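Local structure of MSHA biogenesis protein MshE (Vibrio cholerae, 5HTL) at residues A114-A117 with L118-Q121; P133-Q136 with L137-F141. The protein binds the second messenger cyclic di-GMP through its N-terminal MshEN region and probably takes part in building the MSHA pilus. All blocks are in the same frame, centred on the assembly; numbering follows the deposited sequence.

Contact 1: A114-A117 with L118-Q121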
# COMPACT_ATOMS: atom_id res chain seq x y z
N ALA A 114 14.04 -7.54 -2.36
CA ALA A 114 14.12 -7.14 -0.95
C ALA A 114 12.85 -7.47 -0.17
O ALA A 114 12.91 -7.87 0.99
CB ALA A 114 14.46 -5.65 -0.83
N GLN A 115 11.69 -7.32 -0.80
CA GLN A 115 10.42 -7.63 -0.15
C GLN A 115 10.34 -9.08 0.26
O GLN A 115 9.87 -9.40 1.36
CB GLN A 115 9.28 -7.32 -1.11
CG GLN A 115 7.89 -7.38 -0.51
CD GLN A 115 6.85 -6.78 -1.43
OE1 GLN A 115 6.25 -7.48 -2.24
NE2 GLN A 115 6.66 -5.47 -1.33
N GLU A 116 10.78 -9.97 -0.63
CA GLU A 116 10.78 -11.39 -0.35
C GLU A 116 11.65 -11.68 0.86
O GLU A 116 11.29 -12.46 1.74
CB GLU A 116 11.28 -12.17 -1.56
CG GLU A 116 11.09 -13.69 -1.46
CD GLU A 116 9.71 -14.13 -1.90
OE1 GLU A 116 9.53 -15.34 -2.18
OE2 GLU A 116 8.80 -13.28 -1.97
N ALA A 117 12.81 -11.03 0.90
CA ALA A 117 13.72 -11.15 2.02
C ALA A 117 13.09 -10.68 3.33
O ALA A 117 13.17 -11.35 4.36
CB ALA A 117 14.98 -10.36 1.74
N LEU A 118 12.46 -9.52 3.28
CA LEU A 118 11.80 -8.95 4.45
C LEU A 118 10.73 -9.90 4.99
O LEU A 118 10.63 -10.12 6.20
CB LEU A 118 11.17 -7.61 4.07
CG LEU A 118 10.85 -6.61 5.18
CD1 LEU A 118 12.10 -6.28 5.96
CD2 LEU A 118 10.29 -5.36 4.52
N LEU A 119 9.95 -10.48 4.08
CA LEU A 119 8.89 -11.43 4.43
C LEU A 119 9.42 -12.65 5.16
O LEU A 119 8.82 -13.12 6.14
CB LEU A 119 8.16 -11.88 3.17
CG LEU A 119 7.06 -10.98 2.62
CD1 LEU A 119 6.85 -11.24 1.13
CD2 LEU A 119 5.78 -11.22 3.40
N ASN A 120 10.53 -13.20 4.68
CA ASN A 120 11.07 -14.39 5.32
C ASN A 120 11.77 -14.06 6.64
O ASN A 120 11.90 -14.91 7.51
CB ASN A 120 12.01 -15.13 4.36
CG ASN A 120 11.28 -15.66 3.15
OD1 ASN A 120 10.05 -15.74 3.12
ND2 ASN A 120 12.04 -16.03 2.12
N GLN A 121 12.18 -12.80 6.79
CA GLN A 121 12.91 -12.34 7.96
C GLN A 121 11.98 -11.92 9.11
O GLN A 121 12.35 -12.01 10.28
CB GLN A 121 13.82 -11.17 7.59
CG GLN A 121 14.69 -10.64 8.72
CD GLN A 121 15.69 -11.65 9.25
OE1 GLN A 121 16.27 -12.42 8.48
NE2 GLN A 121 15.90 -11.65 10.56
O HOH W 1 10.94 -17.29 0.14
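Ala-114 opens the last two turns of helix 112-121 by accepting the backbone N-H of Leu-118, N to O 2.9 Å. Its own N is hydrogen-bonded to OD2 of Asp-111. Gln-115 O takes N of Leu-119 at 2.9 Å, and the isobutyl group of Leu-119 folds back over the same carbonyl: with CG beside the backbone N (chi1 -82°), CD1 comes to 3.5 Å from Gln-115 O. This helix is the crossover of the beta-alpha-beta unit 101-106, 112-121, 126-131. Leu-118 packs on Ile-104, Phe-129 and Leu-90, while Gln-115 packs on Phe-113 and Leu-119 on Arg-89, both of the second subunit. Glu-116 O receives N of Asn-120 at 3.1 Å. The Glu-116 chain bends at chi2 (85°), bringing its carboxylate alongside CD1 of Leu-119. A water links the two polar ends, accepting from Asn-120 ND2 at 2.6 Å. The same water donates weakly to Glu-116 OE1 at 3.3 Å. Ala-117 O ends the series with N of Gln-121, 3.0 Å away but bent to 133° at the hydrogen; CB of Gln-121 lies 3.3 Å from that oxygen.

Contact 2: P133-Q136 with L137-F141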
# COMPACT_ATOMS: atom_id res chain seq x y z
N PRO A 133 13.10 8.86 1.74
CA PRO A 133 14.40 9.00 1.07
C PRO A 133 15.48 8.13 1.71
O PRO A 133 15.51 7.95 2.94
CB PRO A 133 14.73 10.48 1.25
CG PRO A 133 13.41 11.14 1.45
CD PRO A 133 12.57 10.16 2.19
N GLU A 134 16.36 7.59 0.88
CA GLU A 134 17.41 6.70 1.37
C GLU A 134 18.28 7.37 2.43
O GLU A 134 18.64 6.73 3.42
CB GLU A 134 18.25 6.18 0.20
CG GLU A 134 19.16 5.03 0.56
CD GLU A 134 19.78 4.41 -0.68
OE1 GLU A 134 19.05 3.72 -1.43
OE2 GLU A 134 20.98 4.65 -0.92
N LYS A 135 18.59 8.65 2.24
CA LYS A 135 19.41 9.37 3.21
C LYS A 135 18.74 9.37 4.57
O LYS A 135 19.39 9.15 5.59
CB LYS A 135 19.66 10.81 2.75
CG LYS A 135 20.64 11.58 3.65
CD LYS A 135 20.78 13.04 3.22
CE LYS A 135 21.91 13.74 3.97
NZ LYS A 135 22.02 15.19 3.60
N GLN A 136 17.43 9.56 4.59
CA GLN A 136 16.69 9.55 5.85
C GLN A 136 16.65 8.18 6.52
O GLN A 136 16.70 8.09 7.75
CB GLN A 136 15.28 10.07 5.65
CG GLN A 136 15.24 11.55 5.35
CD GLN A 136 13.84 12.09 5.43
OE1 GLN A 136 12.88 11.31 5.41
NE2 GLN A 136 13.71 13.40 5.52
N LEU A 137 16.55 7.12 5.71
CA LEU A 137 16.60 5.75 6.21
C LEU A 137 17.93 5.49 6.91
O LEU A 137 17.97 4.94 8.02
CB LEU A 137 16.44 4.75 5.06
CG LEU A 137 15.19 3.89 4.89
CD1 LEU A 137 14.43 3.65 6.20
CD2 LEU A 137 14.27 4.46 3.82
N VAL A 138 19.02 5.86 6.26
CA VAL A 138 20.35 5.62 6.81
C VAL A 138 20.56 6.42 8.10
O VAL A 138 21.08 5.89 9.09
CB VAL A 138 21.43 5.90 5.77
CG1 VAL A 138 22.82 5.82 6.41
CG2 VAL A 138 21.30 4.89 4.63
N ASP A 139 20.11 7.68 8.11
CA ASP A 139 20.14 8.46 9.35
C ASP A 139 19.33 7.76 10.43
O ASP A 139 19.71 7.74 11.60
CB ASP A 139 19.60 9.87 9.14
CG ASP A 139 20.54 10.76 8.35
OD1 ASP A 139 20.07 11.78 7.81
OD2 ASP A 139 21.75 10.45 8.28
N GLY A 140 18.20 7.17 10.04
CA GLY A 140 17.37 6.42 10.97
C GLY A 140 18.10 5.24 11.56
O GLY A 140 18.06 5.03 12.78
N PHE A 141 18.79 4.46 10.73
CA PHE A 141 19.59 3.33 11.22
C PHE A 141 20.60 3.78 12.27
O PHE A 141 20.81 3.09 13.27
CB PHE A 141 20.33 2.64 10.06
CG PHE A 141 19.42 2.06 9.01
CD1 PHE A 141 19.82 2.05 7.68
CD2 PHE A 141 18.18 1.54 9.34
CE1 PHE A 141 18.99 1.52 6.68
CE2 PHE A 141 17.34 1.01 8.35
CZ PHE A 141 17.76 1.01 7.02
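The first two turns of helix 134-144 make this a local i to i+4 contact, Pro-133 to Gln-136 with Leu-137 to Gly-140, directly after strand 126-131. Pro-133 stands at the N-cap position, and its O accepts N of Leu-137 at 3.1 Å. Glu-134 O follows with N of Val-138, and Lys-135 O with N of Asp-139, both at 3.0 Å. Gln-136 O takes N of Gly-140 at 2.9 Å.

The side chains of the second turn lean back over the carbonyls of the first. CG2 of Val-138, placed beside the backbone N, sits 3.5 Å from Glu-134 O. The Asp-139 carboxylate turns the same way (chi1 -73°), which brings its CG to 3.4 Å from Lys-135 O; OD1 is also near that oxygen, but as two acceptors they form no bond. The extended lysine keeps NZ 5.8 Å from Asp-139 OD1, not in contact, though the opposite charges may attract weakly. Leu-137 packs on Leu-93 and Leu-69, and its CD2 comes to 3.8 Å from Pro-133 O. One turn on, Leu-137 O lies over one face of the Phe-141 ring, 3.3 Å above its plane and displaced toward the rim; the ring packs on Leu-93 and Ala-87.

Glu-134 forms a salt bridge with Arg-91, and the Gln-136 amide spans Leu-69 N and Asp-68 OD1, tying the helix start to the 68-70 loop. The whole is an amphipathic alpha-helix begun by a proline at the N-cap position, its inner face laid against the sheet of the MshEN domain.

Neither contact closes a long loop: each lies within one helix, and the two follow in series, neither nesting nor crossing. From the N terminus the chain passes four early helices, the last of them 51-62, then helix 84-90 and the hairpin 92-98/101-106. Contact 1 comes next, on the crossover helix 112-121; strand 126-131 then pairs parallel to 101-106 and leads straight into contact 2 on helix 134-144. Their centres are 19 Å apart and their nearest atoms about 9 Å. Helix 84-90 is met by both, through Leu-90 and His-86 from contact 1 and through Ala-87 and Arg-88 from contact 2. Contact 1 also reaches the second subunit, whereas no other chain of the assembly touches contact 2.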